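Side-chain contacts in amidohydrolase (Pseudomonas aeruginosa, PDB 2I5G), which probably acts as a metal-dependent dipeptidase of the membrane dipeptidase (M19) family, built on a TIM-barrel fold: residues E27-K31 and G32-A36; G46-A49 and T50-I54; A146-R150 and V151-C155. The protein carries 2 engineered substitutions. All coordinates share one frame; numbering follows the deposited sequence.

Contact 1 of 3, residues E27-K31 and G32-A36; sequences EDMRK and GGLTA
Arg30 and Leu34 meet through the tip of one and the backbone carbonyl of the other. From CB the arginine chain first leads away from 32-36; CG lies anti to the carbonyl carbon (chi1 -74°), and bends at chi2 and chi3 fold the chain back along the helix end. CZ stays 4.0 Å from Leu34 O, while NH2 donates to Leu34 O at 2.9 Å, the acceptor close to the guanidinium plane but the nitrogen well above the plane of the carbonyl. Thr86 OG1 bonds Leu34 O and, weakly, Arg30 NE. Helix 23-31 closes here in a Schellman motif: Gly33, with positive phi, sends its N to Arg30 O (2.9 Å), and Leu34 N reaches back to Met29 O (3.1 Å). Gly32 N bonds Asp28 O; the carboxylate of Asp28 turns elsewhere, OD2 accepting from Gly288 N and Gln252 NE2. On the apolar side of the turn the side chain of the selenomethionine Met29 crosses that of Leu34: its CE, beyond a chain bent at chi3, lies 4.0 Å from Leu34 CD2, and its CB is almost as near the same methyl. Ile17 of strand 13-17 touches both side chains.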
loop_
_atom_site.group_PDB
_atom_site.type_symbol
_atom_site.label_atom_id
_atom_site.label_comp_id
_atom_site.label_asym_id
_atom_site.label_seq_id
_atom_site.Cartn_x
_atom_site.Cartn_y
_atom_site.Cartn_z
ATOM N N GLU A 27 -4.548 15.822 -33.352
ATOM C CA GLU A 27 -4.468 16.932 -34.291
ATOM C C GLU A 27 -4.232 18.277 -33.599
ATOM O O GLU A 27 -3.584 19.166 -34.154
ATOM C CB GLU A 27 -5.743 16.977 -35.131
ATOM C CG GLU A 27 -5.958 15.710 -35.936
ATOM C CD GLU A 27 -7.322 15.654 -36.591
ATOM O OE1 GLU A 27 -7.608 14.663 -37.301
ATOM O OE2 GLU A 27 -8.110 16.601 -36.390
ATOM N N ASP A 28 -4.750 18.419 -32.386
ATOM C CA ASP A 28 -4.592 19.657 -31.631
ATOM C C ASP A 28 -3.156 19.725 -31.110
ATOM O O ASP A 28 -2.623 20.806 -30.842
ATOM C CB ASP A 28 -5.606 19.703 -30.478
ATOM C CG ASP A 28 -5.949 21.126 -30.049
ATOM O OD1 ASP A 28 -6.152 21.985 -30.935
ATOM O OD2 ASP A 28 -6.032 21.387 -28.828
HETATM N N MSE A 29 -2.528 18.562 -30.974
HETATM C CA MSE A 29 -1.149 18.507 -30.521
HETATM C C MSE A 29 -0.308 19.009 -31.685
HETATM O O MSE A 29 0.686 19.719 -31.505
HETATM C CB MSE A 29 -0.744 17.074 -30.173
HETATM C CG MSE A 29 -1.584 16.444 -29.087
HETATM SE SE MSE A 29 -0.888 14.744 -28.509
HETATM C CE MSE A 29 -0.910 15.020 -26.592
ATOM N N ARG A 30 -0.724 18.635 -32.887
ATOM C CA ARG A 30 -0.030 19.051 -34.089
ATOM C C ARG A 30 -0.229 20.553 -34.298
ATOM O O ARG A 30 0.725 21.272 -34.606
ATOM C CB ARG A 30 -0.551 18.260 -35.288
ATOM C CG ARG A 30 -0.072 16.807 -35.341
ATOM C CD ARG A 30 1.388 16.716 -35.775
ATOM N NE ARG A 30 2.299 17.276 -34.782
ATOM C CZ ARG A 30 3.383 17.991 -35.073
ATOM N NH1 ARG A 30 3.700 18.244 -36.339
ATOM N NH2 ARG A 30 4.153 18.453 -34.096
ATOM N N LYS A 31 -1.460 21.026 -34.114
ATOM C CA LYS A 31 -1.750 22.448 -34.273
ATOM C C LYS A 31 -0.887 23.309 -33.351
ATOM O O LYS A 31 -0.557 24.446 -33.683
ATOM C CB LYS A 31 -3.226 22.735 -33.984
ATOM C CG LYS A 31 -3.579 24.220 -33.992
ATOM C CD LYS A 31 -5.081 24.425 -33.857
ATOM C CE LYS A 31 -5.475 25.902 -33.847
ATOM N NZ LYS A 31 -5.032 26.621 -32.613
ATOM N N GLY A 32 -0.529 22.771 -32.192
ATOM C CA GLY A 32 0.285 23.523 -31.257
ATOM C C GLY A 32 1.774 23.301 -31.443
ATOM O O GLY A 32 2.583 23.835 -30.682
ATOM N N GLY A 33 2.135 22.505 -32.446
ATOM C CA GLY A 33 3.537 22.234 -32.719
ATOM C C GLY A 33 4.252 21.420 -31.653
ATOM O O GLY A 33 5.482 21.405 -31.593
ATOM N N LEU A 34 3.479 20.737 -30.816
ATOM C CA LEU A 34 4.020 19.915 -29.741
ATOM C C LEU A 34 4.942 18.848 -30.322
ATOM O O LEU A 34 4.578 18.157 -31.272
ATOM C CB LEU A 34 2.866 19.253 -28.979
ATOM C CG LEU A 34 3.124 18.604 -27.618
ATOM C CD1 LEU A 34 3.578 19.662 -26.627
ATOM C CD2 LEU A 34 1.849 17.936 -27.117
ATOM N N THR A 35 6.136 18.717 -29.756
ATOM C CA THR A 35 7.087 17.720 -30.231
ATOM C C THR A 35 6.882 16.408 -29.483
ATOM O O THR A 35 6.801 15.341 -30.094
ATOM C CB THR A 35 8.537 18.180 -30.029
ATOM O OG1 THR A 35 8.718 19.467 -30.631
ATOM C CG2 THR A 35 9.499 17.197 -30.669
ATOM N N ALA A 36 6.790 16.489 -28.160
ATOM C CA ALA A 36 6.586 15.291 -27.359
ATOM C C ALA A 36 5.839 15.605 -26.069
ATOM O O ALA A 36 5.794 16.754 -25.631
ATOM C CB ALA A 36 7.923 14.639 -27.050
#

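Contact 2 of 3, residues G46-A49 and T50-I54; sequences GFQA and TVNNI
The first turn of helix 47-63 starts at Gly46, its N-cap, whose carbonyl is gripped twice by Thr50, four residues on. Thr50 donates to Gly46 O from OG1 at 2.7 Å and from its backbone N at 3.0 Å, the two donors reaching the oxygen from opposite faces of the carbonyl plane. With OG1 anti to the threonine carbonyl carbon (chi1 -69°), the hydroxyl leans back toward the helix start, where Ser42 OG is a further partner. Alongside, Val51 CG2 rests over one face of the Phe47 ring, 3.9 Å from the centroid and 16° off the ring normal, a CH-pi contact shifted slightly toward the rim at CZ. Tyr104 stacks on the same phenylalanine, and Phe108 of helix 103-110 meets both its ring and Val51. A water links Gln48 and Asn52: it donates to Asn52 OD1 at 3.2 Å and accepts a weak bond from Gln48 NE2. Val51 N bonds Phe47 O, and Asn52 N and Asn53 N continue the series to Gln48 O and Ala49 O. A hydroxyl bond back to the i-4 carbonyl is common in helices generally; here it falls at the N-cap of the helix that follows strand 36-40 in a beta/alpha barrel.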
loop_
_atom_site.group_PDB
_atom_site.type_symbol
_atom_site.label_atom_id
_atom_site.label_comp_id
_atom_site.label_asym_id
_atom_site.label_seq_id
_atom_site.Cartn_x
_atom_site.Cartn_y
_atom_site.Cartn_z
ATOM N N GLY A 46 -4.277 -0.879 -11.051
ATOM C CA GLY A 46 -3.255 -1.832 -10.656
ATOM C C GLY A 46 -2.490 -2.289 -11.884
ATOM O O GLY A 46 -2.561 -1.636 -12.927
ATOM N N PHE A 47 -1.776 -3.409 -11.779
ATOM C CA PHE A 47 -0.989 -3.929 -12.903
ATOM C C PHE A 47 -1.783 -4.150 -14.194
ATOM O O PHE A 47 -1.699 -3.352 -15.126
ATOM C CB PHE A 47 -0.298 -5.244 -12.515
ATOM C CG PHE A 47 0.511 -5.852 -13.629
ATOM C CD1 PHE A 47 1.685 -5.244 -14.068
ATOM C CD2 PHE A 47 0.084 -7.013 -14.264
ATOM C CE1 PHE A 47 2.419 -5.780 -15.124
ATOM C CE2 PHE A 47 0.809 -7.557 -15.320
ATOM C CZ PHE A 47 1.980 -6.937 -15.751
ATOM N N GLN A 48 -2.551 -5.233 -14.251
ATOM C CA GLN A 48 -3.323 -5.544 -15.449
ATOM C C GLN A 48 -4.192 -4.404 -15.983
ATOM O O GLN A 48 -4.290 -4.222 -17.195
ATOM C CB GLN A 48 -4.183 -6.800 -15.229
ATOM C CG GLN A 48 -4.899 -7.299 -16.496
ATOM C CD GLN A 48 -5.113 -8.808 -16.510
ATOM O OE1 GLN A 48 -4.796 -9.494 -15.548
ATOM N NE2 GLN A 48 -5.648 -9.325 -17.609
ATOM N N ALA A 49 -4.826 -3.634 -15.109
ATOM C CA ALA A 49 -5.658 -2.540 -15.606
ATOM C C ALA A 49 -4.767 -1.503 -16.291
ATOM O O ALA A 49 -5.175 -0.879 -17.268
ATOM C CB ALA A 49 -6.462 -1.896 -14.462
ATOM N N THR A 50 -3.550 -1.327 -15.781
ATOM C CA THR A 50 -2.617 -0.378 -16.380
ATOM C C THR A 50 -2.168 -0.919 -17.737
ATOM O O THR A 50 -2.084 -0.178 -18.721
ATOM C CB THR A 50 -1.375 -0.147 -15.471
ATOM O OG1 THR A 50 -1.773 0.560 -14.286
ATOM C CG2 THR A 50 -0.305 0.657 -16.208
ATOM N N VAL A 51 -1.881 -2.218 -17.782
ATOM C CA VAL A 51 -1.462 -2.866 -19.021
ATOM C C VAL A 51 -2.540 -2.640 -20.081
ATOM O O VAL A 51 -2.239 -2.392 -21.246
ATOM C CB VAL A 51 -1.257 -4.391 -18.810
ATOM C CG1 VAL A 51 -1.016 -5.088 -20.137
ATOM C CG2 VAL A 51 -0.085 -4.625 -17.877
ATOM N N ASN A 52 -3.798 -2.715 -19.667
ATOM C CA ASN A 52 -4.909 -2.516 -20.590
ATOM C C ASN A 52 -4.897 -1.124 -21.207
ATOM O O ASN A 52 -5.169 -0.958 -22.404
ATOM C CB ASN A 52 -6.237 -2.747 -19.872
ATOM C CG ASN A 52 -6.525 -4.214 -19.644
ATOM O OD1 ASN A 52 -7.441 -4.569 -18.901
ATOM N ND2 ASN A 52 -5.750 -5.078 -20.290
ATOM N N ASN A 53 -4.590 -0.125 -20.388
ATOM C CA ASN A 53 -4.540 1.244 -20.867
ATOM C C ASN A 53 -3.432 1.376 -21.902
ATOM O O ASN A 53 -3.550 2.143 -22.858
ATOM C CB ASN A 53 -4.278 2.210 -19.712
ATOM C CG ASN A 53 -5.443 2.298 -18.751
ATOM O OD1 ASN A 53 -6.590 2.089 -19.137
ATOM N ND2 ASN A 53 -5.157 2.630 -17.495
ATOM N N ILE A 54 -2.353 0.626 -21.703
ATOM C CA ILE A 54 -1.229 0.669 -22.620
ATOM C C ILE A 54 -1.616 0.010 -23.945
ATOM O O ILE A 54 -1.255 0.494 -25.026
ATOM C CB ILE A 54 0.008 -0.022 -21.995
ATOM C CG1 ILE A 54 0.483 0.796 -20.789
ATOM C CG2 ILE A 54 1.122 -0.157 -23.022
ATOM C CD1 ILE A 54 1.739 0.268 -20.129
HETATM O O HOH W 1 -8.229 -7.628 -18.482
#

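Contact 3 of 3, residues A146-R150 and V151-C155; sequences AEMNR and VGIMC
Met148, a selenomethionine, lays its terminal methyl against Ile153: CE is 3.4 Å from Ile153 CG2. Its CG stands anti to the carbonyl carbon (chi1 -73°), and after an extended chi2 the bend at chi3 (69°) turns CE toward the strand, 3.9 Å from Cys155 SG and near the backbone oxygens of Ile153 and Met154. The end of this one side chain thus runs alongside the exit path from helix to strand. Val116 of strand 113-117 touches both Met148 and Ile153, and Val105 of helix 103-110 adds to the packing on Met148.

The backbone of the same residue holds the turn. Met148 O accepts two bonds, from Ile153 N at 3.0 Å, with an N-H...O angle of 172°, and from Gly152 N at 2.9 Å. Gly152, the first residue to leave helical angles, has a positive phi, a conformation glycine adopts readily.

On the flank of the last turn Arg150 grips Glu147 side-on. Its NH2 donates to OE2 at 2.8 Å and its NE to OE1, each oxygen met on its syn side but out of the carboxylate plane. Val151 CG2 crosses beside this salt bridge, 3.7 Å from Glu147 CD and over one face of the guanidinium, with NH2 at 3.8 Å. Val151 N meanwhile bonds Glu147 O, the final regular turn before the chain leaves the helix. The turn passes from helix 139-151 through Gly152 and Ile153 into strand 154-156, completing a beta-alpha-beta crossover that starts at strand 113-117, the repeating element of a TIM barrel.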
loop_
_atom_site.group_PDB
_atom_site.type_symbol
_atom_site.label_atom_id
_atom_site.label_comp_id
_atom_site.label_asym_id
_atom_site.label_seq_id
_atom_site.Cartn_x
_atom_site.Cartn_y
_atom_site.Cartn_z
ATOM N N ALA A 146 15.428 2.161 -6.393
ATOM C CA ALA A 146 16.645 1.522 -6.877
ATOM C C ALA A 146 16.453 0.875 -8.251
ATOM O O ALA A 146 17.183 1.196 -9.188
ATOM C CB ALA A 146 17.114 0.480 -5.871
ATOM N N GLU A 147 15.480 -0.031 -8.375
ATOM C CA GLU A 147 15.230 -0.693 -9.656
ATOM C C GLU A 147 14.908 0.315 -10.759
ATOM O O GLU A 147 15.336 0.144 -11.899
ATOM C CB GLU A 147 14.086 -1.708 -9.549
ATOM C CG GLU A 147 13.799 -2.441 -10.868
ATOM C CD GLU A 147 14.905 -3.423 -11.267
ATOM O OE1 GLU A 147 16.087 -3.162 -10.955
ATOM O OE2 GLU A 147 14.598 -4.452 -11.907
HETATM N N MSE A 148 14.154 1.359 -10.426
HETATM C CA MSE A 148 13.815 2.389 -11.406
HETATM C C MSE A 148 15.084 3.080 -11.919
HETATM O O MSE A 148 15.164 3.452 -13.094
HETATM C CB MSE A 148 12.863 3.426 -10.795
HETATM C CG MSE A 148 11.445 2.916 -10.601
HETATM SE SE MSE A 148 10.231 4.190 -9.763
HETATM C CE MSE A 148 10.126 5.468 -11.210
ATOM N N ASN A 149 16.072 3.248 -11.042
ATOM C CA ASN A 149 17.328 3.879 -11.435
ATOM C C ASN A 149 18.098 2.952 -12.360
ATOM O O ASN A 149 18.742 3.397 -13.310
ATOM C CB ASN A 149 18.205 4.181 -10.215
ATOM C CG ASN A 149 17.655 5.295 -9.358
ATOM O OD1 ASN A 149 16.856 6.104 -9.819
ATOM N ND2 ASN A 149 18.096 5.358 -8.107
ATOM N N ARG A 150 18.024 1.659 -12.070
ATOM C CA ARG A 150 18.724 0.648 -12.853
ATOM C C ARG A 150 18.091 0.430 -14.226
ATOM O O ARG A 150 18.789 0.320 -15.235
ATOM C CB ARG A 150 18.734 -0.667 -12.079
ATOM C CG ARG A 150 19.673 -1.717 -12.623
ATOM C CD ARG A 150 19.517 -3.011 -11.834
ATOM N NE ARG A 150 18.252 -3.666 -12.148
ATOM C CZ ARG A 150 17.995 -4.269 -13.306
ATOM N NH1 ARG A 150 18.922 -4.304 -14.256
ATOM N NH2 ARG A 150 16.808 -4.827 -13.519
ATOM N N VAL A 151 16.765 0.376 -14.252
ATOM C CA VAL A 151 16.009 0.152 -15.481
ATOM C C VAL A 151 15.888 1.394 -16.367
ATOM O O VAL A 151 15.778 1.285 -17.592
ATOM C CB VAL A 151 14.589 -0.392 -15.144
ATOM C CG1 VAL A 151 13.729 -0.452 -16.386
ATOM C CG2 VAL A 151 14.704 -1.781 -14.525
ATOM N N GLY A 152 15.897 2.569 -15.748
ATOM C CA GLY A 152 15.804 3.794 -16.517
ATOM C C GLY A 152 14.429 4.436 -16.581
ATOM O O GLY A 152 13.978 4.820 -17.657
ATOM N N ILE A 153 13.753 4.545 -15.443
ATOM C CA ILE A 153 12.442 5.178 -15.396
ATOM C C ILE A 153 12.569 6.321 -14.415
ATOM O O ILE A 153 12.938 6.114 -13.267
ATOM C CB ILE A 153 11.343 4.223 -14.899
ATOM C CG1 ILE A 153 11.038 3.175 -15.977
ATOM C CG2 ILE A 153 10.092 5.017 -14.545
ATOM C CD1 ILE A 153 9.958 2.182 -15.588
HETATM N N MSE A 154 12.265 7.527 -14.870
HETATM C CA MSE A 154 12.376 8.702 -14.024
HETATM C C MSE A 154 11.342 8.774 -12.910
HETATM O O MSE A 154 10.162 8.471 -13.118
HETATM C CB MSE A 154 12.295 9.953 -14.891
HETATM C CG MSE A 154 12.334 11.243 -14.108
HETATM SE SE MSE A 154 12.686 12.755 -15.250
HETATM C CE MSE A 154 13.655 13.837 -13.972
ATOM N N CYS A 155 11.801 9.182 -11.728
ATOM C CA CYS A 155 10.952 9.322 -10.547
ATOM C C CYS A 155 10.253 10.676 -10.558
ATOM O O CYS A 155 10.899 11.719 -10.685
ATOM C CB CYS A 155 11.791 9.205 -9.276
ATOM S SG CYS A 155 12.606 7.608 -9.030
#

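Overall arrangement
The three contacts follow in series along the chain without touching. Contacts 2 and 3 lie nearest, with centres 19 Å apart; contact 1 is 26 Å from contact 2 and 29 Å from contact 3, centre to centre. Contact 1 leads from helix 23-31 toward strand 36-40, contact 2 begins helix 47-63 just beyond that strand, and contact 3 leads from helix 139-151 into strand 154-156. Strands 36-40 and 154-156 belong to the same parallel sheet, joined through 86-92 and 113-117, and helix 103-110 packs on both contacts 2 and 3. Together they mark two helix ends and one helix start where the chain alternates between helices and barrel strands.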